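Local structure of 11S globulin (Wrightia tinctoria, 5WXU) at residues T83-P95 with R255-L267. The protein probably serves as a seed storage protein, a hexameric 11S globulin that also binds the plant hormone auxin (indole-3-acetic acid). Sequence-based numbering, arbitrary orientation.
Sequences TRHVIENRGLFVP and RGYMVRVRDGLRL. With PO4 (phosphate ion), chain N.
An antiparallel strand pairing, in which a distant piece of chain is added to the sheet of a cupin barrel, joins Leu-92 and Phe-93 to Val-259 and Met-258. Leu-92 and Val-259 form the hydrogen-bonded pair: Leu-92 N gives to Val-259 O at 2.8 Å, and Val-259 N returns the bond to Leu-92 O. The pattern runs on beyond the short strand 258-260, with Val-94 N bonded to Tyr-257 O (3.0 Å) and Val-261 N to Arg-90 O (2.9 Å). Strand 83-87 passes into strand 91-95 through a type II turn from Glu-88 to Gly-91, a beta arch whose two strands belong to the facing sheets of the N-terminal cupin domain. Met-258 fills the angle between those two strands. Its chain stays extended beyond CG (chi2 177°, chi3 -175°), which carries SD to 3.8 Å from Ile-87 CG1 and the methyl CE to 3.7 Å from His-85 ND1. CE also lies over one face of the Phe-93 ring, while SD makes an oblique Met-aromatic contact; Tyr-257 O meets the ring's edge at CD1, in plane. Phe-93 CZ in turn rests on one face of the His-85 imidazole and Thr-83 CG2 on the opposite one. That ring is gripped at both nitrogens: ND1 is bonded to Ser-65, and NE2 donates to O4 of a phosphate ion, probably from the crystallisation liquor, at 3.0 Å. On the other side of the sheet Leu-92 CB packs against Val-261 CG2. From within the turn, the extended Arg-90 side chain reaches Arg-262 O with NH1 (2.6 Å), its guanidinium passing over Gly-264.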
loop_
_atom_site.group_PDB
_atom_site.type_symbol
_atom_site.label_atom_id
_atom_site.label_comp_id
_atom_site.label_asym_id
_atom_site.label_seq_id
_atom_site.Cartn_x
_atom_site.Cartn_y
_atom_site.Cartn_z
ATOM N N THR B 83 -2.251 24.675 -23.041
ATOM C CA THR B 83 -1.738 26.037 -23.178
ATOM C C THR B 83 -0.303 26.051 -23.614
ATOM O O THR B 83 0.509 25.241 -23.171
ATOM C CB THR B 83 -1.796 26.785 -21.853
ATOM O OG1 THR B 83 -3.076 26.605 -21.265
ATOM C CG2 THR B 83 -1.574 28.316 -22.034
ATOM N N ARG B 84 0.041 27.017 -24.483
ATOM C CA ARG B 84 1.458 27.220 -24.910
ATOM C C ARG B 84 1.890 28.577 -24.393
ATOM O O ARG B 84 1.416 29.626 -24.905
ATOM C CB ARG B 84 1.652 27.080 -26.423
ATOM C CG ARG B 84 3.068 27.260 -26.884
ATOM C CD ARG B 84 3.289 26.700 -28.289
ATOM N NE ARG B 84 2.501 27.386 -29.303
ATOM C CZ ARG B 84 1.993 26.880 -30.436
ATOM N NH1 ARG B 84 2.059 25.565 -30.777
ATOM N NH2 ARG B 84 1.364 27.739 -31.291
ATOM N N HIS B 85 2.771 28.588 -23.400
ATOM C CA HIS B 85 3.277 29.877 -22.941
ATOM C C HIS B 85 4.587 30.178 -23.616
ATOM O O HIS B 85 5.411 29.313 -23.774
ATOM C CB HIS B 85 3.480 29.905 -21.433
ATOM C CG HIS B 85 2.246 29.744 -20.628
ATOM N ND1 HIS B 85 1.238 30.701 -20.536
ATOM C CD2 HIS B 85 1.849 28.706 -19.821
ATOM C CE1 HIS B 85 0.298 30.266 -19.706
ATOM N NE2 HIS B 85 0.644 29.053 -19.263
ATOM N N VAL B 86 4.787 31.461 -23.997
ATOM C CA VAL B 86 5.974 31.843 -24.680
ATOM C C VAL B 86 6.498 33.006 -23.877
ATOM O O VAL B 86 5.801 34.006 -23.758
ATOM C CB VAL B 86 5.706 32.187 -26.154
ATOM C CG1 VAL B 86 6.985 32.750 -26.776
ATOM C CG2 VAL B 86 5.256 30.935 -26.906
ATOM N N ILE B 87 7.638 32.835 -23.221
ATOM C CA ILE B 87 8.152 33.797 -22.274
ATOM C C ILE B 87 9.391 34.418 -22.913
ATOM O O ILE B 87 10.360 33.743 -23.109
ATOM C CB ILE B 87 8.526 33.144 -20.929
ATOM C CG1 ILE B 87 7.295 32.410 -20.284
ATOM C CG2 ILE B 87 9.058 34.128 -19.911
ATOM C CD1 ILE B 87 7.685 31.446 -19.181
ATOM N N GLU B 88 9.370 35.724 -23.114
ATOM C CA GLU B 88 10.547 36.440 -23.626
ATOM C C GLU B 88 11.744 36.380 -22.760
ATOM O O GLU B 88 11.675 36.112 -21.570
ATOM C CB GLU B 88 10.200 37.917 -23.856
ATOM C CG GLU B 88 9.211 38.087 -24.980
ATOM C CD GLU B 88 8.681 39.530 -25.106
ATOM O OE1 GLU B 88 9.357 40.498 -24.638
ATOM O OE2 GLU B 88 7.557 39.700 -25.659
ATOM N N ASN B 89 12.890 36.745 -23.323
ATOM C CA ASN B 89 14.098 36.966 -22.525
ATOM C C ASN B 89 13.848 37.915 -21.341
ATOM O O ASN B 89 13.174 38.863 -21.488
ATOM C CB ASN B 89 15.220 37.558 -23.425
ATOM C CG ASN B 89 16.392 38.125 -22.618
ATOM O OD1 ASN B 89 16.506 39.372 -22.460
ATOM N ND2 ASN B 89 17.226 37.249 -22.052
ATOM N N ARG B 90 14.390 37.568 -20.180
ATOM C CA ARG B 90 14.210 38.230 -18.912
ATOM C C ARG B 90 12.738 38.362 -18.470
ATOM O O ARG B 90 12.437 39.151 -17.588
ATOM C CB ARG B 90 14.967 39.537 -18.915
ATOM C CG ARG B 90 16.476 39.325 -18.939
ATOM C CD ARG B 90 17.278 40.617 -18.870
ATOM N NE ARG B 90 18.702 40.280 -18.821
ATOM C CZ ARG B 90 19.695 41.140 -18.605
ATOM N NH1 ARG B 90 19.450 42.443 -18.419
ATOM N NH2 ARG B 90 20.948 40.682 -18.574
ATOM N N GLY B 91 11.854 37.520 -19.037
ATOM C CA GLY B 91 10.462 37.452 -18.651
ATOM C C GLY B 91 10.220 36.555 -17.418
ATOM O O GLY B 91 10.752 35.406 -17.341
ATOM N N LEU B 92 9.400 37.095 -16.503
ATOM C CA LEU B 92 8.964 36.430 -15.262
ATOM C C LEU B 92 7.472 36.120 -15.343
ATOM O O LEU B 92 6.636 37.033 -15.481
ATOM C CB LEU B 92 9.341 37.300 -14.059
ATOM C CG LEU B 92 8.776 36.952 -12.690
ATOM C CD1 LEU B 92 9.271 35.530 -12.341
ATOM C CD2 LEU B 92 9.241 37.960 -11.644
ATOM N N PHE B 93 7.106 34.810 -15.325
ATOM C CA PHE B 93 5.752 34.377 -15.351
ATOM C C PHE B 93 5.273 34.381 -13.882
ATOM O O PHE B 93 5.852 33.701 -13.033
ATOM C CB PHE B 93 5.681 32.956 -15.988
ATOM C CG PHE B 93 4.296 32.407 -16.243
ATOM C CD1 PHE B 93 3.178 33.192 -16.399
ATOM C CD2 PHE B 93 4.137 31.034 -16.435
ATOM C CE1 PHE B 93 1.948 32.662 -16.732
ATOM C CE2 PHE B 93 2.877 30.478 -16.741
ATOM C CZ PHE B 93 1.773 31.303 -16.861
ATOM N N VAL B 94 4.306 35.254 -13.590
ATOM C CA VAL B 94 3.800 35.550 -12.265
ATOM C C VAL B 94 3.372 34.194 -11.608
ATOM O O VAL B 94 2.687 33.396 -12.244
ATOM C CB VAL B 94 2.630 36.502 -12.356
ATOM C CG1 VAL B 94 1.947 36.715 -11.018
ATOM C CG2 VAL B 94 3.077 37.881 -12.905
ATOM N N PRO B 95 3.750 34.024 -10.353
ATOM C CA PRO B 95 3.297 32.826 -9.694
ATOM C C PRO B 95 1.790 32.614 -9.695
ATOM O O PRO B 95 1.004 33.547 -9.540
ATOM C CB PRO B 95 3.779 33.032 -8.278
ATOM C CG PRO B 95 4.915 34.064 -8.367
ATOM C CD PRO B 95 4.419 34.934 -9.410
ATOM N N ARG B 255 0.728 45.109 -16.803
ATOM C CA ARG B 255 1.754 44.347 -17.548
ATOM C C ARG B 255 1.322 42.930 -17.939
ATOM O O ARG B 255 2.083 42.200 -18.597
ATOM C CB ARG B 255 3.010 44.294 -16.722
ATOM C CG ARG B 255 3.677 45.675 -16.580
ATOM C CD ARG B 255 4.856 45.666 -15.693
ATOM N NE ARG B 255 4.504 45.261 -14.324
ATOM C CZ ARG B 255 5.347 44.767 -13.424
ATOM N NH1 ARG B 255 6.648 44.607 -13.667
ATOM N NH2 ARG B 255 4.880 44.417 -12.260
ATOM N N GLY B 256 0.131 42.526 -17.565
ATOM C CA GLY B 256 -0.289 41.160 -17.820
ATOM C C GLY B 256 0.372 40.271 -16.767
ATOM O O GLY B 256 0.641 40.679 -15.627
ATOM N N TYR B 257 0.606 39.024 -17.154
ATOM C CA TYR B 257 1.054 38.021 -16.166
ATOM C C TYR B 257 2.412 37.464 -16.470
ATOM O O TYR B 257 2.846 36.463 -15.883
ATOM C CB TYR B 257 -0.005 36.906 -16.094
ATOM C CG TYR B 257 -1.325 37.408 -15.608
ATOM C CD1 TYR B 257 -2.262 37.921 -16.462
ATOM C CD2 TYR B 257 -1.591 37.442 -14.265
ATOM C CE1 TYR B 257 -3.437 38.452 -15.948
ATOM C CE2 TYR B 257 -2.775 37.911 -13.760
ATOM C CZ TYR B 257 -3.709 38.388 -14.607
ATOM O OH TYR B 257 -4.877 38.874 -14.034
ATOM N N MET B 258 3.138 38.109 -17.390
ATOM C CA MET B 258 4.549 37.855 -17.594
ATOM C C MET B 258 5.197 39.238 -17.663
ATOM O O MET B 258 4.756 40.053 -18.491
ATOM C CB MET B 258 4.860 37.101 -18.888
ATOM C CG MET B 258 4.195 35.754 -19.071
ATOM S SD MET B 258 4.609 35.085 -20.673
ATOM C CE MET B 258 3.612 33.580 -20.758
ATOM N N VAL B 259 6.092 39.517 -16.744
ATOM C CA VAL B 259 6.735 40.848 -16.633
ATOM C C VAL B 259 8.227 40.814 -16.917
ATOM O O VAL B 259 8.967 39.856 -16.588
ATOM C CB VAL B 259 6.484 41.461 -15.281
ATOM C CG1 VAL B 259 4.986 41.523 -15.014
ATOM C CG2 VAL B 259 7.217 40.739 -14.148
ATOM N N ARG B 260 8.728 41.911 -17.496
ATOM C CA ARG B 260 10.126 42.034 -17.792
ATOM C C ARG B 260 10.909 42.399 -16.592
ATOM O O ARG B 260 10.563 43.322 -15.900
ATOM C CB ARG B 260 10.355 43.141 -18.814
ATOM C CG ARG B 260 11.847 43.299 -19.139
ATOM C CD ARG B 260 12.084 43.597 -20.617
ATOM N NE ARG B 260 11.744 42.430 -21.437
ATOM C CZ ARG B 260 10.676 42.306 -22.238
ATOM N NH1 ARG B 260 9.779 43.292 -22.388
ATOM N NH2 ARG B 260 10.503 41.164 -22.908
ATOM N N VAL B 261 11.994 41.703 -16.345
ATOM C CA VAL B 261 12.907 42.036 -15.285
ATOM C C VAL B 261 14.157 42.590 -16.014
ATOM O O VAL B 261 14.912 41.832 -16.615
ATOM C CB VAL B 261 13.265 40.793 -14.457
ATOM C CG1 VAL B 261 14.171 41.124 -13.257
ATOM C CG2 VAL B 261 11.983 40.083 -14.041
ATOM N N ARG B 262 14.374 43.903 -15.938
ATOM C CA ARG B 262 15.307 44.565 -16.870
ATOM C C ARG B 262 16.747 44.122 -16.679
ATOM O O ARG B 262 17.436 43.846 -17.664
ATOM C CB ARG B 262 15.185 46.121 -16.804
ATOM C CG ARG B 262 15.482 46.758 -15.434
ATOM C CD ARG B 262 15.453 48.295 -15.421
ATOM N NE ARG B 262 16.792 48.907 -15.491
ATOM C CZ ARG B 262 17.052 50.218 -15.391
ATOM N NH1 ARG B 262 16.074 51.105 -15.217
ATOM N NH2 ARG B 262 18.310 50.660 -15.468
ATOM N N ASP B 263 17.192 44.028 -15.424
ATOM C CA ASP B 263 18.582 43.721 -15.113
ATOM C C ASP B 263 18.764 42.262 -14.730
ATOM O O ASP B 263 19.794 41.901 -14.186
ATOM C CB ASP B 263 19.092 44.626 -13.971
ATOM C CG ASP B 263 18.910 46.125 -14.287
ATOM O OD1 ASP B 263 18.578 46.907 -13.359
ATOM O OD2 ASP B 263 19.034 46.490 -15.488
ATOM N N GLY B 264 17.764 41.422 -14.989
ATOM C CA GLY B 264 17.866 40.017 -14.593
ATOM C C GLY B 264 17.415 39.764 -13.137
ATOM O O GLY B 264 17.709 40.505 -12.202
ATOM N N LEU B 265 16.742 38.645 -12.958
ATOM C CA LEU B 265 16.228 38.218 -11.638
ATOM C C LEU B 265 17.357 37.805 -10.721
ATOM O O LEU B 265 18.236 37.067 -11.122
ATOM C CB LEU B 265 15.243 37.064 -11.863
ATOM C CG LEU B 265 14.346 36.701 -10.687
ATOM C CD1 LEU B 265 13.409 37.850 -10.315
ATOM C CD2 LEU B 265 13.618 35.436 -11.069
ATOM N N ARG B 266 17.324 38.271 -9.486
ATOM C CA ARG B 266 18.321 38.011 -8.489
ATOM C C ARG B 266 17.681 36.950 -7.568
ATOM O O ARG B 266 16.597 37.133 -7.125
ATOM C CB ARG B 266 18.673 39.314 -7.739
ATOM C CG ARG B 266 19.098 40.457 -8.703
ATOM C CD ARG B 266 19.016 41.918 -8.174
ATOM N NE ARG B 266 17.652 42.431 -7.842
ATOM C CZ ARG B 266 17.359 43.464 -7.008
ATOM N NH1 ARG B 266 18.314 44.164 -6.368
ATOM N NH2 ARG B 266 16.088 43.807 -6.798
ATOM N N LEU B 267 18.337 35.825 -7.379
ATOM C CA LEU B 267 17.834 34.795 -6.430
ATOM C C LEU B 267 18.993 34.047 -5.830
ATOM O O LEU B 267 20.162 34.284 -6.207
ATOM C CB LEU B 267 16.805 33.894 -7.110
ATOM C CG LEU B 267 17.089 33.381 -8.519
ATOM C CD1 LEU B 267 18.159 32.332 -8.452
ATOM C CD2 LEU B 267 15.850 32.752 -9.112
HETATM P P PO4 N . -0.653 28.146 -15.362
HETATM O O1 PO4 N . -1.482 28.991 -14.268
HETATM O O2 PO4 N . 0.812 27.799 -15.153
HETATM O O3 PO4 N . -1.161 26.700 -15.292
HETATM O O4 PO4 N . -0.977 28.440 -16.828
#